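Local coordinates for protein anopheles gambiae adenosine kinase (Anopheles gambiae, PDB 3LOO) that probably catalyses the ATP-dependent phosphorylation of adenosine to AMP and here binds the two-adenosine ligand Ap4A, at residues A[83-88]-A[315-320]; A[89-94]-A[122-127]; A[27-32]-A[180-185]. One frame throughout, in Å; residues are numbered along the deposited sequence.

The three contacts lie in one large alpha/beta core, and two of them meet the ligand. Along the chain the segments run 27-32, 83-88, 89-94, 122-127, 180-185 and 315-320. Helix 82-94 serves interactions 1 and 2, whose centres lie about 10 Å apart; interaction 3, about 10 Å from the centre of interaction 1, joins two adjacent strands of the large mixed sheet, to which strand 125-131 of interaction 2 also belongs, at one border. Interaction 1 touches the ligand at phosphates and a ribose hydroxyl, interaction 3 at the adenine, whereas interaction 2, away from the pocket, packs the C-terminal part of helix 82-94 against the turn before strand 125-131.

Interaction 1. Residues A[83-88]-A[315-320]; sequences VQNSLR and AGDAFV. With B4P (bis(adenosine)-5'-tetraphosphate), chain D.
The Asp317 side chain meets residues 83-88 through CB and OD2, the carboxylate turned to both protein and ligand. Its CB touches two neighbours, 3.5 Å from Asn85 CB and as close to Ser86 OG. A chi1 of -55° sets CG opposite the residue's own carbonyl carbon and carries the carboxylate towards the phosphates, and Asp317 CG comes 3.5 Å from O1B of the ligand. At the tip the two oxygens part. OD1 is hydrogen-bonded to Ser82, just ahead of the first segment, while OD2 receives Asn85 ND2 at 2.9 Å on its anti side, through a nearly straight bond (166°) in the plane of the asparagine amide. Asn85 ND2 also donates to the ribose hydroxyl O3E at 3.1 Å, so one amide nitrogen ties carboxylate and sugar together. The setting is the Gly-Ala-Gly-Asp signature of pfkB kinases, which opens helix 315-328: Gly316 N bonds O3B and Asp317 N bonds O1B, each at 3.1 Å, consistent with the anion hole of this family, and the helix end probably steadies the phosphate charge. A magnesium ion lies about 4 Å from the Asp317 side chain. The helix axes approach to 7.5 Å and cross at -47°. Behind the carboxylate, Ser86 OG donates to the backbone O of Asp317, a bond modelled so short that its length is doubtful, and Val320 CB packs against the same hydroxyl at 3.6 Å.

Interaction 2. Residues A[89-94]-A[122-127]; sequences VAQWIL and NGVNVQ
Asn122 and Gln91 touch where a helix ending and a helix flank meet, an example of backbone supplying most of one side of a contact. The carbonyl O of Asn122 comes 3.2 Å from Gln91 CB and lies 4.0 Å from Trp92 N, so this first residue leans on the last turns of helix 82-94 through its main chain. Gly123 follows with a positive phi of 114°, the residue that leaves helix 110-122 in a Schellman motif and turns the chain towards the sheet. The long side chain of Gln91 lies against it: Gln91 CG is 3.6 Å from Gly123 C, and the amide carbon CD is 3.3 Å from Gly123 O. Gln91 gets there by a bend at chi2 (-67°), which lays the aliphatic part across the turn. Val124 closes the contact. Its CG2 branch meets Gln91 CG at 3.9 Å, and its backbone N is 3.7 Å from the same carbon, one apolar contact beside the main chain. From Asn125 onward the chain enters the sheet, bonding through its backbone to Ala100 and Phe102. The contact thus joins the C-terminal part of helix 82-94 to the link between helix 110-122 and border strand 125-131. Strand 100-107 runs alongside, with Gln91 touching Ala100 and Val124 touching Phe102, while helices 315-328 and 333-350 pack against Val89 and Ile93 of the first helix.

Interaction 3. Residues A[27-32]-A[180-185]; sequences VGLGNP and FYVSGF. With B4P (bis(adenosine)-5'-tetraphosphate), chain D.
Val27 and Phe180 lie in the tight part of a parallel strand pair that spreads open towards its other end. In this tight part, Tyr181 N donates to Val27 O at 2.9 Å, in the carbonyl plane, and Leu29 N donates to Tyr181 O at 3.0 Å, nearly straight off the carbonyl. CA-H...O contacts from Phe180 to Val27 O and from Gly28 to Tyr181 O accompany these bonds. Val27 and Phe180 point to the same face, side by side, where Val27 CG2 meets the ring edge at CD1, 3.8 Å away; Leu29 CB and Val182 CG2 follow on that face. Helix 187-203 covers Phe180 and Val182, while Tyr181 turns to the other face, against helix 82-94, its hydroxyl bonded to Asn211. Beyond Leu29 the strands separate, the CA atoms of Gly30 and Ser183 standing 6.1 Å apart. Leu29 O is buried there without a polar partner, although Val83 CG2 packs on it. No regular strand bond bridges this looser end, which lies at the C-terminal ends of the parallel strands, a usual place for a binding site in alpha/beta folds. Instead Asn31 reaches with its amide to Phe185 and the ligand: ND2 makes a weak bond to Phe185 O at 3.3 Å and a shorter one to adenine N1A of the ligand at 3.0 Å (164°). The Phe185 ring lies flat beneath the base, adenine C5A 3.4 Å above its centre. An amide N-H directed at N1A requires an acceptor there, so the site would probably favour adenine over a base protonated at that nitrogen, such as hypoxanthine.

Interaction 1. Residues A[83-88]-A[315-320]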
# COMPACT_ATOMS: atom_id res chain seq x y z
N VAL A 83 1.31 2.22 2.10
CA VAL A 83 0.18 3.11 2.35
C VAL A 83 0.67 4.56 2.44
O VAL A 83 0.04 5.47 1.91
CB VAL A 83 -0.58 2.74 3.70
CG1 VAL A 83 -1.67 3.80 4.03
CG2 VAL A 83 -1.17 1.35 3.60
N GLN A 84 1.81 4.78 3.10
CA GLN A 84 2.43 6.10 3.10
C GLN A 84 2.67 6.67 1.70
O GLN A 84 2.31 7.83 1.44
CB GLN A 84 3.73 6.12 3.93
CG GLN A 84 4.13 7.56 4.27
CD GLN A 84 5.15 7.66 5.40
OE1 GLN A 84 5.01 8.50 6.28
NE2 GLN A 84 6.23 6.84 5.34
N ASN A 85 3.26 5.86 0.81
CA ASN A 85 3.48 6.24 -0.58
C ASN A 85 2.16 6.65 -1.26
O ASN A 85 2.11 7.65 -1.96
CB ASN A 85 4.00 5.05 -1.42
CG ASN A 85 5.47 4.72 -1.20
OD1 ASN A 85 6.26 5.53 -0.70
ND2 ASN A 85 5.84 3.48 -1.55
N SER A 86 1.13 5.82 -1.09
CA SER A 86 -0.16 6.06 -1.72
C SER A 86 -0.79 7.39 -1.23
O SER A 86 -1.30 8.17 -2.03
CB SER A 86 -1.10 4.87 -1.47
OG SER A 86 -0.73 3.74 -2.27
N LEU A 87 -0.75 7.62 0.07
CA LEU A 87 -1.28 8.88 0.62
C LEU A 87 -0.46 10.12 0.17
O LEU A 87 -1.05 11.19 -0.08
CB LEU A 87 -1.40 8.78 2.15
CG LEU A 87 -2.75 8.27 2.62
CD1 LEU A 87 -3.16 6.91 2.08
CD2 LEU A 87 -2.80 8.26 4.18
N ARG A 88 0.85 9.96 -0.01
CA ARG A 88 1.69 11.06 -0.53
C ARG A 88 1.32 11.38 -1.99
O ARG A 88 1.16 12.56 -2.33
CB ARG A 88 3.19 10.75 -0.35
CG ARG A 88 3.68 10.72 1.14
CD ARG A 88 5.17 10.26 1.25
NE ARG A 88 5.96 11.05 0.30
CZ ARG A 88 6.97 10.61 -0.45
NH1 ARG A 88 7.39 9.34 -0.38
NH2 ARG A 88 7.57 11.45 -1.28
N ALA A 315 5.13 1.95 -8.09
CA ALA A 315 4.16 2.21 -9.15
C ALA A 315 2.73 1.80 -8.71
O ALA A 315 1.78 2.52 -8.94
CB ALA A 315 4.55 1.49 -10.42
N GLY A 316 2.61 0.61 -8.12
CA GLY A 316 1.34 0.11 -7.59
C GLY A 316 0.81 1.01 -6.48
O GLY A 316 -0.39 1.24 -6.39
N ASP A 317 1.72 1.54 -5.65
CA ASP A 317 1.30 2.45 -4.58
C ASP A 317 0.77 3.77 -5.12
O ASP A 317 -0.23 4.29 -4.61
CB ASP A 317 2.41 2.68 -3.53
CG ASP A 317 2.95 1.34 -2.92
OD1 ASP A 317 2.21 0.33 -2.87
OD2 ASP A 317 4.13 1.33 -2.48
N ALA A 318 1.44 4.27 -6.17
CA ALA A 318 1.07 5.47 -6.88
C ALA A 318 -0.22 5.31 -7.65
O ALA A 318 -0.99 6.29 -7.77
CB ALA A 318 2.23 5.85 -7.91
N PHE A 319 -0.42 4.11 -8.20
CA PHE A 319 -1.69 3.79 -8.84
C PHE A 319 -2.81 3.99 -7.82
O PHE A 319 -3.81 4.65 -8.12
CB PHE A 319 -1.74 2.36 -9.36
CG PHE A 319 -3.10 1.98 -9.86
CD1 PHE A 319 -3.49 2.28 -11.17
CD2 PHE A 319 -4.01 1.38 -9.00
CE1 PHE A 319 -4.77 1.98 -11.63
CE2 PHE A 319 -5.31 1.08 -9.44
CZ PHE A 319 -5.70 1.38 -10.75
N VAL A 320 -2.65 3.43 -6.64
CA VAL A 320 -3.68 3.60 -5.58
C VAL A 320 -3.84 5.06 -5.13
O VAL A 320 -4.96 5.54 -4.98
CB VAL A 320 -3.46 2.68 -4.36
CG1 VAL A 320 -4.48 3.01 -3.21
CG2 VAL A 320 -3.66 1.20 -4.76
PA B4P D . 7.05 -2.04 -5.49
O1A B4P D . 8.00 -1.07 -6.19
O2A B4P D . 7.53 -3.47 -5.29
O3A B4P D . 5.79 -2.18 -6.47
PB B4P D . 4.31 -1.83 -5.99
O1B B4P D . 4.14 -0.32 -5.76
O2B B4P D . 3.78 -2.81 -4.95
O3B B4P D . 3.87 -2.19 -7.55
PG B4P D . 2.85 -3.34 -8.04
O1G B4P D . 3.55 -4.60 -8.41
O2G B4P D . 1.79 -3.47 -6.96
O3G B4P D . 2.16 -2.71 -9.34
PD B4P D . 2.29 -3.08 -10.90
O1D B4P D . 3.71 -3.42 -11.17
O2D B4P D . 1.19 -3.99 -11.36
O5E B4P D . 6.52 -1.40 -4.10
C5E B4P D . 7.56 -0.77 -3.38
C4E B4P D . 7.19 -0.32 -2.00
O4E B4P D . 6.73 -1.39 -1.17
C3E B4P D . 8.43 0.18 -1.33
O3E B4P D . 8.31 1.62 -1.34
C2E B4P D . 8.35 -0.35 0.10
O2E B4P D . 8.53 0.63 1.13
C1E B4P D . 6.97 -1.02 0.17
N9A B4P D . 7.03 -2.21 1.03
C8A B4P D . 7.72 -3.37 0.82
N7A B4P D . 7.49 -4.20 1.88
C5A B4P D . 6.69 -3.55 2.78
C6A B4P D . 6.12 -3.88 4.02
N6A B4P D . 6.35 -5.07 4.66
N1A B4P D . 5.36 -2.95 4.66
C2A B4P D . 5.09 -1.75 4.08
N3A B4P D . 5.61 -1.42 2.89
C4A B4P D . 6.40 -2.30 2.22
O5F B4P D . 2.06 -1.61 -11.51
C5F B4P D . 1.00 -0.78 -11.06
C4F B4P D . 0.78 0.27 -12.16
O4F B4P D . 2.02 0.88 -12.57
C3F B4P D . 0.28 -0.37 -13.44
O3F B4P D . -1.12 -0.61 -13.34
C2F B4P D . 0.66 0.66 -14.48
O2F B4P D . -0.33 1.71 -14.53
C1F B4P D . 2.01 1.18 -13.97
N9B B4P D . 3.08 0.38 -14.64
C8B B4P D . 3.77 -0.64 -14.09
N7B B4P D . 4.66 -1.15 -14.97
C5B B4P D . 4.56 -0.47 -16.12
C6B B4P D . 5.18 -0.53 -17.37
N6B B4P D . 6.14 -1.46 -17.59
N1B B4P D . 4.82 0.37 -18.35
C2B B4P D . 3.86 1.30 -18.13
N3B B4P D . 3.22 1.40 -16.93
C4B B4P D . 3.52 0.54 -15.91

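Interaction 2. Residues A[89-94]-A[122-127]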
# COMPACT_ATOMS: atom_id res chain seq x y z
N VAL A 89 1.16 10.35 -2.82
CA VAL A 89 0.69 10.54 -4.20
C VAL A 89 -0.71 11.17 -4.25
O VAL A 89 -0.91 12.14 -4.98
CB VAL A 89 0.82 9.22 -5.07
CG1 VAL A 89 0.15 9.36 -6.50
CG2 VAL A 89 2.30 8.78 -5.15
N ALA A 90 -1.67 10.64 -3.48
CA ALA A 90 -2.98 11.25 -3.36
C ALA A 90 -2.97 12.75 -2.93
O ALA A 90 -3.72 13.56 -3.48
CB ALA A 90 -3.88 10.43 -2.41
N GLN A 91 -2.16 13.09 -1.94
CA GLN A 91 -2.01 14.48 -1.52
C GLN A 91 -1.38 15.38 -2.61
O GLN A 91 -1.79 16.55 -2.81
CB GLN A 91 -1.18 14.52 -0.24
CG GLN A 91 -2.02 14.25 0.99
CD GLN A 91 -3.04 15.38 1.27
OE1 GLN A 91 -2.97 16.49 0.72
NE2 GLN A 91 -3.96 15.09 2.15
N TRP A 92 -0.41 14.83 -3.32
CA TRP A 92 0.27 15.59 -4.36
C TRP A 92 -0.76 15.97 -5.42
O TRP A 92 -0.84 17.14 -5.84
CB TRP A 92 1.43 14.79 -4.95
CG TRP A 92 1.96 15.45 -6.20
CD1 TRP A 92 2.59 16.67 -6.29
CD2 TRP A 92 1.89 14.93 -7.52
NE1 TRP A 92 2.92 16.94 -7.60
CE2 TRP A 92 2.50 15.89 -8.38
CE3 TRP A 92 1.38 13.76 -8.08
CZ2 TRP A 92 2.60 15.71 -9.76
CZ3 TRP A 92 1.49 13.57 -9.47
CH2 TRP A 92 2.09 14.55 -10.29
N ILE A 93 -1.58 15.00 -5.82
CA ILE A 93 -2.67 15.25 -6.77
C ILE A 93 -3.74 16.21 -6.19
O ILE A 93 -4.16 17.15 -6.85
CB ILE A 93 -3.30 13.91 -7.26
CG1 ILE A 93 -2.24 13.05 -7.98
CG2 ILE A 93 -4.57 14.15 -8.14
CD1 ILE A 93 -2.63 11.64 -8.20
N LEU A 94 -4.14 16.01 -4.95
CA LEU A 94 -5.16 16.86 -4.36
C LEU A 94 -4.72 18.32 -4.24
O LEU A 94 -5.55 19.23 -4.42
CB LEU A 94 -5.52 16.33 -2.98
CG LEU A 94 -6.81 15.56 -2.66
CD1 LEU A 94 -7.69 15.11 -3.85
CD2 LEU A 94 -6.56 14.45 -1.61
N ASN A 122 4.48 16.79 1.33
CA ASN A 122 3.51 16.39 0.32
C ASN A 122 2.06 16.69 0.70
O ASN A 122 1.20 16.68 -0.19
CB ASN A 122 3.68 14.90 -0.04
CG ASN A 122 5.00 14.62 -0.74
OD1 ASN A 122 5.47 15.41 -1.56
ND2 ASN A 122 5.62 13.50 -0.40
N GLY A 123 1.80 16.97 1.98
CA GLY A 123 0.46 17.36 2.44
C GLY A 123 -0.22 16.35 3.37
O GLY A 123 -1.33 16.59 3.86
N VAL A 124 0.43 15.22 3.64
CA VAL A 124 -0.13 14.28 4.61
C VAL A 124 -0.10 14.83 6.02
O VAL A 124 0.91 15.42 6.47
CB VAL A 124 0.63 12.91 4.55
CG1 VAL A 124 -0.04 11.87 5.44
CG2 VAL A 124 0.69 12.43 3.08
N ASN A 125 -1.20 14.61 6.73
CA ASN A 125 -1.23 14.79 8.16
C ASN A 125 -0.70 13.47 8.76
O ASN A 125 -1.45 12.50 8.89
CB ASN A 125 -2.65 15.11 8.64
CG ASN A 125 -2.74 15.25 10.14
OD1 ASN A 125 -1.73 15.11 10.83
ND2 ASN A 125 -3.94 15.53 10.67
N VAL A 126 0.57 13.45 9.14
CA VAL A 126 1.14 12.22 9.71
C VAL A 126 0.90 12.17 11.21
O VAL A 126 1.19 13.12 11.92
CB VAL A 126 2.66 12.02 9.43
CG1 VAL A 126 2.96 12.27 7.97
CG2 VAL A 126 3.45 12.90 10.30
N GLN A 127 0.35 11.06 11.65
CA GLN A 127 0.04 10.88 13.06
C GLN A 127 0.76 9.64 13.55
O GLN A 127 0.16 8.61 13.84
CB GLN A 127 -1.47 10.84 13.24
CG GLN A 127 -2.12 12.18 12.89
CD GLN A 127 -1.85 13.27 13.93
OE1 GLN A 127 -1.66 14.45 13.59
NE2 GLN A 127 -1.88 12.90 15.21

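Interaction 3. Residues A[27-32]-A[180-185]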
# COMPACT_ATOMS: atom_id res chain seq x y z
N VAL A 27 -8.37 8.13 6.06
CA VAL A 27 -7.32 7.64 6.95
C VAL A 27 -6.70 6.36 6.42
O VAL A 27 -7.40 5.48 5.93
CB VAL A 27 -7.64 7.59 8.48
CG1 VAL A 27 -8.90 8.26 8.88
CG2 VAL A 27 -7.41 6.18 9.13
N GLY A 28 -5.36 6.32 6.47
CA GLY A 28 -4.56 5.19 6.06
C GLY A 28 -3.81 4.64 7.25
O GLY A 28 -3.30 5.40 8.06
N LEU A 29 -3.74 3.32 7.38
CA LEU A 29 -2.96 2.68 8.42
C LEU A 29 -1.93 1.80 7.71
O LEU A 29 -2.29 1.05 6.83
CB LEU A 29 -3.83 1.76 9.27
CG LEU A 29 -4.84 2.31 10.29
CD1 LEU A 29 -5.89 3.08 9.61
CD2 LEU A 29 -5.50 1.06 10.96
N GLY A 30 -0.66 1.92 8.09
CA GLY A 30 0.37 1.11 7.46
C GLY A 30 1.69 1.18 8.20
O GLY A 30 1.77 1.62 9.36
N ASN A 31 2.75 0.79 7.48
CA ASN A 31 4.07 0.71 8.03
C ASN A 31 4.91 1.78 7.39
O ASN A 31 5.22 1.67 6.20
CB ASN A 31 4.74 -0.65 7.71
CG ASN A 31 3.89 -1.84 8.08
OD1 ASN A 31 3.14 -1.80 9.08
ND2 ASN A 31 4.02 -2.94 7.30
N PRO A 32 5.31 2.80 8.16
CA PRO A 32 6.15 3.81 7.52
C PRO A 32 7.60 3.33 7.55
O PRO A 32 8.16 3.09 8.61
CB PRO A 32 5.96 5.06 8.40
CG PRO A 32 5.50 4.53 9.73
CD PRO A 32 5.04 3.08 9.58
N PHE A 180 -11.26 4.71 4.34
CA PHE A 180 -10.19 4.03 5.09
C PHE A 180 -9.42 3.14 4.13
O PHE A 180 -10.02 2.48 3.27
CB PHE A 180 -10.75 3.18 6.25
CG PHE A 180 -11.48 3.98 7.30
CD1 PHE A 180 -10.78 4.58 8.33
CD2 PHE A 180 -12.87 4.16 7.22
CE1 PHE A 180 -11.44 5.32 9.32
CE2 PHE A 180 -13.56 4.92 8.18
CZ PHE A 180 -12.85 5.52 9.24
N TYR A 181 -8.10 3.16 4.28
CA TYR A 181 -7.22 2.37 3.42
C TYR A 181 -6.16 1.70 4.27
O TYR A 181 -5.46 2.37 5.05
CB TYR A 181 -6.59 3.21 2.31
CG TYR A 181 -5.68 2.43 1.40
CD1 TYR A 181 -6.12 1.26 0.75
CD2 TYR A 181 -4.35 2.84 1.20
CE1 TYR A 181 -5.26 0.52 -0.09
CE2 TYR A 181 -3.48 2.12 0.39
CZ TYR A 181 -3.94 0.95 -0.26
OH TYR A 181 -3.09 0.25 -1.09
N VAL A 182 -6.00 0.39 4.11
CA VAL A 182 -5.03 -0.38 4.87
C VAL A 182 -4.29 -1.32 3.93
O VAL A 182 -4.89 -1.83 3.00
CB VAL A 182 -5.69 -1.18 6.01
CG1 VAL A 182 -4.63 -1.93 6.83
CG2 VAL A 182 -6.45 -0.24 6.99
N SER A 183 -3.00 -1.55 4.13
CA SER A 183 -2.28 -2.51 3.26
C SER A 183 -2.35 -3.90 3.91
O SER A 183 -2.47 -4.00 5.13
CB SER A 183 -0.81 -2.13 3.11
OG SER A 183 -0.21 -2.05 4.40
N GLY A 184 -2.24 -4.95 3.11
CA GLY A 184 -2.01 -6.29 3.70
C GLY A 184 -0.72 -6.35 4.52
O GLY A 184 -0.65 -7.08 5.52
N PHE A 185 0.30 -5.58 4.13
CA PHE A 185 1.52 -5.40 4.92
C PHE A 185 1.27 -5.09 6.42
O PHE A 185 2.01 -5.56 7.31
CB PHE A 185 2.35 -4.25 4.32
CG PHE A 185 3.01 -4.57 3.00
CD1 PHE A 185 3.66 -5.81 2.79
CD2 PHE A 185 3.05 -3.61 1.99
CE1 PHE A 185 4.33 -6.08 1.61
CE2 PHE A 185 3.70 -3.87 0.76
CZ PHE A 185 4.35 -5.13 0.57
PA B4P D . 7.05 -2.04 -5.49
O1A B4P D . 8.00 -1.07 -6.19
O2A B4P D . 7.53 -3.47 -5.29
O3A B4P D . 5.79 -2.18 -6.47
PB B4P D . 4.31 -1.83 -5.99
O1B B4P D . 4.14 -0.32 -5.76
O2B B4P D . 3.78 -2.81 -4.95
O3B B4P D . 3.87 -2.19 -7.55
PG B4P D . 2.85 -3.34 -8.04
O1G B4P D . 3.55 -4.60 -8.41
O2G B4P D . 1.79 -3.47 -6.96
O3G B4P D . 2.16 -2.71 -9.34
PD B4P D . 2.29 -3.08 -10.90
O1D B4P D . 3.71 -3.42 -11.17
O2D B4P D . 1.19 -3.99 -11.36
O5E B4P D . 6.52 -1.40 -4.10
C5E B4P D . 7.56 -0.77 -3.38
C4E B4P D . 7.19 -0.32 -2.00
O4E B4P D . 6.73 -1.39 -1.17
C3E B4P D . 8.43 0.18 -1.33
O3E B4P D . 8.31 1.62 -1.34
C2E B4P D . 8.35 -0.35 0.10
O2E B4P D . 8.53 0.63 1.13
C1E B4P D . 6.97 -1.02 0.17
N9A B4P D . 7.03 -2.21 1.03
C8A B4P D . 7.72 -3.37 0.82
N7A B4P D . 7.49 -4.20 1.88
C5A B4P D . 6.69 -3.55 2.78
C6A B4P D . 6.12 -3.88 4.02
N6A B4P D . 6.35 -5.07 4.66
N1A B4P D . 5.36 -2.95 4.66
C2A B4P D . 5.09 -1.75 4.08
N3A B4P D . 5.61 -1.42 2.89
C4A B4P D . 6.40 -2.30 2.22
O5F B4P D . 2.06 -1.61 -11.51
C5F B4P D . 1.00 -0.78 -11.06
C4F B4P D . 0.78 0.27 -12.16
O4F B4P D . 2.02 0.88 -12.57
C3F B4P D . 0.28 -0.37 -13.44
O3F B4P D . -1.12 -0.61 -13.34
C2F B4P D . 0.66 0.66 -14.48
O2F B4P D . -0.33 1.71 -14.53
C1F B4P D . 2.01 1.18 -13.97
N9B B4P D . 3.08 0.38 -14.64
C8B B4P D . 3.77 -0.64 -14.09
N7B B4P D . 4.66 -1.15 -14.97
C5B B4P D . 4.56 -0.47 -16.12
C6B B4P D . 5.18 -0.53 -17.37
N6B B4P D . 6.14 -1.46 -17.59
N1B B4P D . 4.82 0.37 -18.35
C2B B4P D . 3.86 1.30 -18.13
N3B B4P D . 3.22 1.40 -16.93
C4B B4P D . 3.52 0.54 -15.91